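Local coordinates for protein NADP-dependent glyceraldehyde-3-phosphate dehydrogenase (Bacillus halodurans, PDB 3PRL) that probably catalyses the NADP-dependent, non-phosphorylating oxidation of glyceraldehyde 3-phosphate, as a member of the aldehyde dehydrogenase family, at residues 264-269 / 297-302; 416-421 / 436-441. All blocks are in the same frame, centred on the assembly; numbering follows the deposited sequence.

Contact 1 of 2, residues 264-269 / 297-302; sequences DPAIVL and KRVFVQ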
loop_
_atom_site.group_PDB
_atom_site.type_symbol
_atom_site.label_atom_id
_atom_site.label_comp_id
_atom_site.label_asym_id
_atom_site.label_seq_id
_atom_site.Cartn_x
_atom_site.Cartn_y
_atom_site.Cartn_z
ATOM N N ASP D 264 -16.592 -11.166 -25.769
ATOM C CA ASP D 264 -17.136 -11.326 -24.410
ATOM C C ASP D 264 -18.418 -12.179 -24.432
ATOM O O ASP D 264 -19.342 -11.889 -25.177
ATOM C CB ASP D 264 -17.407 -9.972 -23.698
ATOM C CG ASP D 264 -16.180 -9.059 -23.620
ATOM O OD1 ASP D 264 -15.020 -9.550 -23.581
ATOM O OD2 ASP D 264 -16.378 -7.819 -23.596
ATOM N N PRO D 265 -18.449 -13.260 -23.639
ATOM C CA PRO D 265 -19.675 -14.051 -23.520
ATOM C C PRO D 265 -20.627 -13.506 -22.478
ATOM O O PRO D 265 -20.200 -12.896 -21.484
ATOM C CB PRO D 265 -19.173 -15.420 -23.070
ATOM C CG PRO D 265 -17.866 -15.111 -22.330
ATOM C CD PRO D 265 -17.269 -13.956 -23.076
ATOM N N ALA D 266 -21.916 -13.717 -22.714
ATOM C CA ALA D 266 -22.909 -13.518 -21.687
ATOM C C ALA D 266 -23.357 -14.918 -21.316
ATOM O O ALA D 266 -23.756 -15.693 -22.180
ATOM C CB ALA D 266 -24.059 -12.713 -22.219
ATOM N N ILE D 267 -23.249 -15.247 -20.036
ATOM C CA ILE D 267 -23.717 -16.540 -19.551
ATOM C C ILE D 267 -24.993 -16.320 -18.755
ATOM O O ILE D 267 -25.004 -15.527 -17.808
ATOM C CB ILE D 267 -22.632 -17.247 -18.716
ATOM C CG1 ILE D 267 -21.344 -17.365 -19.558
ATOM C CG2 ILE D 267 -23.135 -18.596 -18.220
ATOM C CD1 ILE D 267 -20.181 -18.093 -18.896
ATOM N N VAL D 268 -26.065 -17.001 -19.170
ATOM C CA VAL D 268 -27.379 -16.885 -18.541
ATOM C C VAL D 268 -27.839 -18.257 -18.013
ATOM O O VAL D 268 -28.164 -19.156 -18.790
ATOM C CB VAL D 268 -28.418 -16.277 -19.517
ATOM C CG1 VAL D 268 -29.578 -15.673 -18.755
ATOM C CG2 VAL D 268 -27.775 -15.206 -20.411
ATOM N N LEU D 269 -27.812 -18.420 -16.689
ATOM C CA LEU D 269 -28.262 -19.656 -16.040
ATOM C C LEU D 269 -29.763 -19.626 -15.727
ATOM O O LEU D 269 -30.402 -18.588 -15.859
ATOM C CB LEU D 269 -27.443 -19.945 -14.770
ATOM C CG LEU D 269 -25.941 -20.206 -14.936
ATOM C CD1 LEU D 269 -25.268 -20.494 -13.587
ATOM C CD2 LEU D 269 -25.678 -21.329 -15.940
ATOM N N LYS D 297 -20.732 -10.233 -27.066
ATOM C CA LYS D 297 -20.825 -10.613 -28.471
ATOM C C LYS D 297 -21.231 -12.060 -28.631
ATOM O O LYS D 297 -21.214 -12.571 -29.728
ATOM C CB LYS D 297 -19.483 -10.385 -29.166
ATOM C CG LYS D 297 -19.103 -8.930 -29.369
ATOM C CD LYS D 297 -17.652 -8.854 -29.665
ATOM C CE LYS D 297 -17.191 -7.435 -29.827
ATOM N NZ LYS D 297 -15.809 -7.305 -29.249
ATOM N N ARG D 298 -21.605 -12.701 -27.528
ATOM C CA ARG D 298 -21.921 -14.126 -27.471
ATOM C C ARG D 298 -22.862 -14.366 -26.303
ATOM O O ARG D 298 -22.549 -13.971 -25.177
ATOM C CB ARG D 298 -20.653 -14.930 -27.165
ATOM C CG ARG D 298 -19.881 -15.479 -28.332
ATOM C CD ARG D 298 -18.910 -16.548 -27.826
ATOM N NE ARG D 298 -17.805 -16.007 -27.029
ATOM C CZ ARG D 298 -16.746 -16.715 -26.634
ATOM N NH1 ARG D 298 -16.637 -18.006 -26.968
ATOM N NH2 ARG D 298 -15.785 -16.136 -25.914
ATOM N N VAL D 299 -23.999 -15.014 -26.544
ATOM C CA VAL D 299 -24.830 -15.447 -25.426
ATOM C C VAL D 299 -24.872 -16.967 -25.311
ATOM O O VAL D 299 -25.450 -17.645 -26.154
ATOM C CB VAL D 299 -26.276 -14.912 -25.495
ATOM C CG1 VAL D 299 -27.057 -15.365 -24.258
ATOM C CG2 VAL D 299 -26.307 -13.388 -25.624
ATOM N N PHE D 300 -24.256 -17.497 -24.263
ATOM C CA PHE D 300 -24.506 -18.883 -23.874
ATOM C C PHE D 300 -25.673 -18.870 -22.889
ATOM O O PHE D 300 -25.530 -18.383 -21.766
ATOM C CB PHE D 300 -23.277 -19.506 -23.203
ATOM C CG PHE D 300 -22.031 -19.485 -24.045
ATOM C CD1 PHE D 300 -21.882 -20.354 -25.119
ATOM C CD2 PHE D 300 -20.994 -18.612 -23.745
ATOM C CE1 PHE D 300 -20.725 -20.345 -25.887
ATOM C CE2 PHE D 300 -19.834 -18.591 -24.511
ATOM C CZ PHE D 300 -19.694 -19.456 -25.577
ATOM N N VAL D 301 -26.824 -19.392 -23.303
ATOM C CA VAL D 301 -28.021 -19.385 -22.453
ATOM C C VAL D 301 -28.530 -20.799 -22.177
ATOM O O VAL D 301 -28.677 -21.600 -23.098
ATOM C CB VAL D 301 -29.167 -18.494 -23.049
ATOM C CG1 VAL D 301 -29.605 -18.982 -24.415
ATOM C CG2 VAL D 301 -30.345 -18.415 -22.095
ATOM N N GLN D 302 -28.801 -21.099 -20.909
ATOM C CA GLN D 302 -29.282 -22.425 -20.532
ATOM C C GLN D 302 -30.597 -22.741 -21.238
ATOM O O GLN D 302 -31.422 -21.851 -21.437
ATOM C CB GLN D 302 -29.448 -22.540 -19.016
ATOM C CG GLN D 302 -29.246 -23.950 -18.512
ATOM C CD GLN D 302 -29.577 -24.109 -17.054
ATOM O OE1 GLN D 302 -28.713 -23.954 -16.194
ATOM N NE2 GLN D 302 -30.830 -24.427 -16.762
HETATM O O HOH W 1 -16.100 -8.561 -26.702
#

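Contact 2 of 2, residues 416-421 / 436-441; sequences ASIFTK and GTVHIN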
loop_
_atom_site.group_PDB
_atom_site.type_symbol
_atom_site.label_atom_id
_atom_site.label_comp_id
_atom_site.label_asym_id
_atom_site.label_seq_id
_atom_site.Cartn_x
_atom_site.Cartn_y
_atom_site.Cartn_z
ATOM N N ALA D 416 -16.208 -10.851 -19.434
ATOM C CA ALA D 416 -17.376 -11.748 -19.492
ATOM C C ALA D 416 -18.449 -11.373 -18.477
ATOM O O ALA D 416 -18.158 -10.724 -17.464
ATOM C CB ALA D 416 -16.949 -13.215 -19.268
ATOM N N SER D 417 -19.680 -11.808 -18.746
ATOM C CA SER D 417 -20.801 -11.661 -17.813
ATOM C C SER D 417 -21.374 -13.024 -17.376
ATOM O O SER D 417 -21.512 -13.923 -18.212
ATOM C CB SER D 417 -21.920 -10.849 -18.469
ATOM O OG SER D 417 -21.470 -9.606 -18.969
ATOM N N ILE D 418 -21.690 -13.173 -16.081
ATOM C CA ILE D 418 -22.500 -14.298 -15.590
ATOM C C ILE D 418 -23.819 -13.761 -15.026
ATOM O O ILE D 418 -23.827 -12.793 -14.250
ATOM C CB ILE D 418 -21.791 -15.157 -14.476
ATOM C CG1 ILE D 418 -20.274 -15.276 -14.693
ATOM C CG2 ILE D 418 -22.462 -16.549 -14.326
ATOM C CD1 ILE D 418 -19.862 -15.977 -15.974
ATOM N N PHE D 419 -24.928 -14.388 -15.417
ATOM C CA PHE D 419 -26.259 -13.998 -14.967
ATOM C C PHE D 419 -26.967 -15.113 -14.172
ATOM O O PHE D 419 -27.168 -16.232 -14.670
ATOM C CB PHE D 419 -27.094 -13.544 -16.158
ATOM C CG PHE D 419 -26.618 -12.254 -16.782
ATOM C CD1 PHE D 419 -27.065 -11.027 -16.298
ATOM C CD2 PHE D 419 -25.736 -12.269 -17.865
ATOM C CE1 PHE D 419 -26.639 -9.823 -16.879
ATOM C CE2 PHE D 419 -25.292 -11.077 -18.451
ATOM C CZ PHE D 419 -25.747 -9.849 -17.950
ATOM N N THR D 420 -27.315 -14.790 -12.927
ATOM C CA THR D 420 -27.716 -15.773 -11.912
ATOM C C THR D 420 -28.201 -15.020 -10.682
ATOM O O THR D 420 -27.788 -13.885 -10.443
ATOM C CB THR D 420 -26.504 -16.594 -11.410
ATOM O OG1 THR D 420 -25.471 -16.616 -12.401
ATOM C CG2 THR D 420 -26.905 -18.011 -11.057
ATOM N N LYS D 421 -29.060 -15.647 -9.893
ATOM C CA LYS D 421 -29.366 -15.129 -8.564
ATOM C C LYS D 421 -28.421 -15.763 -7.550
ATOM O O LYS D 421 -28.296 -15.283 -6.426
ATOM C CB LYS D 421 -30.819 -15.403 -8.165
ATOM C CG LYS D 421 -31.857 -15.009 -9.211
ATOM C CD LYS D 421 -32.100 -13.517 -9.298
ATOM C CE LYS D 421 -33.533 -13.260 -9.756
ATOM N NZ LYS D 421 -34.004 -11.912 -9.355
ATOM N N GLY D 436 -9.809 -11.132 -18.201
ATOM C CA GLY D 436 -9.333 -10.159 -17.242
ATOM C C GLY D 436 -10.368 -9.850 -16.188
ATOM O O GLY D 436 -10.066 -9.883 -14.984
ATOM N N THR D 437 -11.598 -9.585 -16.635
ATOM C CA THR D 437 -12.669 -9.183 -15.725
ATOM C C THR D 437 -13.949 -9.988 -15.912
ATOM O O THR D 437 -14.375 -10.207 -17.032
ATOM C CB THR D 437 -12.987 -7.687 -15.913
ATOM O OG1 THR D 437 -11.766 -6.954 -15.837
ATOM C CG2 THR D 437 -13.991 -7.170 -14.836
ATOM N N VAL D 438 -14.555 -10.404 -14.802
ATOM C CA VAL D 438 -15.876 -11.020 -14.809
ATOM C C VAL D 438 -16.864 -10.058 -14.156
ATOM O O VAL D 438 -16.602 -9.542 -13.064
ATOM C CB VAL D 438 -15.889 -12.359 -14.035
ATOM C CG1 VAL D 438 -17.297 -12.954 -13.997
ATOM C CG2 VAL D 438 -14.886 -13.354 -14.653
ATOM N N HIS D 439 -17.980 -9.805 -14.833
ATOM C CA HIS D 439 -19.059 -8.989 -14.279
ATOM C C HIS D 439 -20.217 -9.876 -13.831
ATOM O O HIS D 439 -20.774 -10.630 -14.640
ATOM C CB HIS D 439 -19.581 -7.992 -15.322
ATOM C CG HIS D 439 -18.594 -6.946 -15.724
ATOM N ND1 HIS D 439 -18.696 -5.635 -15.319
ATOM C CD2 HIS D 439 -17.491 -7.011 -16.505
ATOM C CE1 HIS D 439 -17.697 -4.936 -15.826
ATOM N NE2 HIS D 439 -16.948 -5.747 -16.546
ATOM N N ILE D 440 -20.596 -9.763 -12.558
ATOM C CA ILE D 440 -21.782 -10.456 -12.034
ATOM C C ILE D 440 -23.080 -9.642 -12.189
ATOM O O ILE D 440 -23.260 -8.585 -11.563
ATOM C CB ILE D 440 -21.600 -10.917 -10.552
ATOM C CG1 ILE D 440 -20.253 -11.626 -10.351
ATOM C CG2 ILE D 440 -22.780 -11.804 -10.093
ATOM C CD1 ILE D 440 -19.987 -12.792 -11.289
ATOM N N ASN D 441 -23.986 -10.169 -13.020
ATOM C CA ASN D 441 -25.320 -9.599 -13.207
ATOM C C ASN D 441 -25.320 -8.208 -13.804
ATOM O O ASN D 441 -26.171 -7.390 -13.490
ATOM C CB ASN D 441 -26.107 -9.593 -11.892
ATOM C CG ASN D 441 -26.849 -10.879 -11.657
ATOM O OD1 ASN D 441 -27.393 -11.485 -12.586
ATOM N ND2 ASN D 441 -26.883 -11.308 -10.407
#

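Contact 1 of 2, residues 264-269 / 297-302
D264 O takes an almost straight hydrogen bond from K297 N (2.9 Å, 177° at the hydrogen), with the donor in the carbonyl plane. D264 N and K297 NZ both donate to one water, which links the two strands a second time. The two charged ends have other partners: D264 OD1 accepts from Q415 N, and K297 NZ forms a salt bridge with E386. At P265 the ring CD passes 3.9 Å from R298 NH2, a nitrogen that donates to K263 O. P265 CB meets the edge of the F300 ring, 3.5 Å from CE2. F300 CG lies anti to its carbonyl carbon (chi1 -58°), which turns the ring back along the strand to P265. A266 N donates to R298 O (2.6 Å), and A266 O accepts from F300 N (2.8 Å, bent to 135°). This is the parallel pairing of a beta-alpha-beta crossover, strand 264-268, helix 274-286, strand 296-302. The helix covers the face bearing A266, V268 and V299. I267 lies with F300 on the other face, against helix 400-409. V268 N bonds to F300 O, and V268 CG2 reaches V299 CG1 at 3.9 Å. V268 O then accepts from Q302 N (2.9 Å).

Contact 2 of 2, residues 416-421 / 436-441
The side-chain torsions of N441 (chi1 -87°, chi2 -38°) carry its carboxamide across to T420; its own backbone is in the left-handed region. N441 follows the second strand of a beta-alpha-beta unit, strand 415-419, helix 423-431, strand 437-440, whose two strands run parallel. N441 ND2 donates to T420 O at 2.7 Å, with that oxygen near the amide plane. OD1 takes a weak bond from T420 N at 3.3 Å. Together a good bond and a weak one should hold the amide's rotation. The F419 ring lies across N441, with CE1 3.7 Å from N441 C and the ring and amide planes 58° apart. With an alanine here both amide bonds go, which is likely to leave T420 N and O without these partners and the chain after F419 less firmly held. Within the strands, A416 O accepts from H439 N (2.8 Å) in a nearly straight bond. I418 N donates to H439 O, and I418 O accepts from N441 N (2.9 Å). I418 CG1 touches V438 CG1 at 3.8 Å, on the face turned to helix 423-431. H439 also packs on V480 of a neighbouring subunit. On its own sheet face, the H439 ring turns an edge to A416 O, which lies in the ring plane 3.9 Å from CD2.

How the contacts relate
Contacts 1 and 2 are both buried and belong to one sheet. Strands 264-268 and 415-419 are neighbours in it. I267 N meets S417 O at 2.8 Å in a probable hydrogen bond. I267 CD1 packs on I418 CD1, and P265 on A416. Helix 274-286 serves both contacts, since F419 also lies against it. Within the sheet contact 1 is the more interior pair, with strands of the same chain on both sides. Strand 391-397 flanks it on its far side, and its charged groups gather at the strand starts. Contact 2 lies at the subunit boundary, where T437, V438 and H439 pair in parallel with a strand of a neighbouring subunit. The side-chain bonds that cross contact 2 lie past the strand ends and use a neutral amide, N441, as donor and as acceptor.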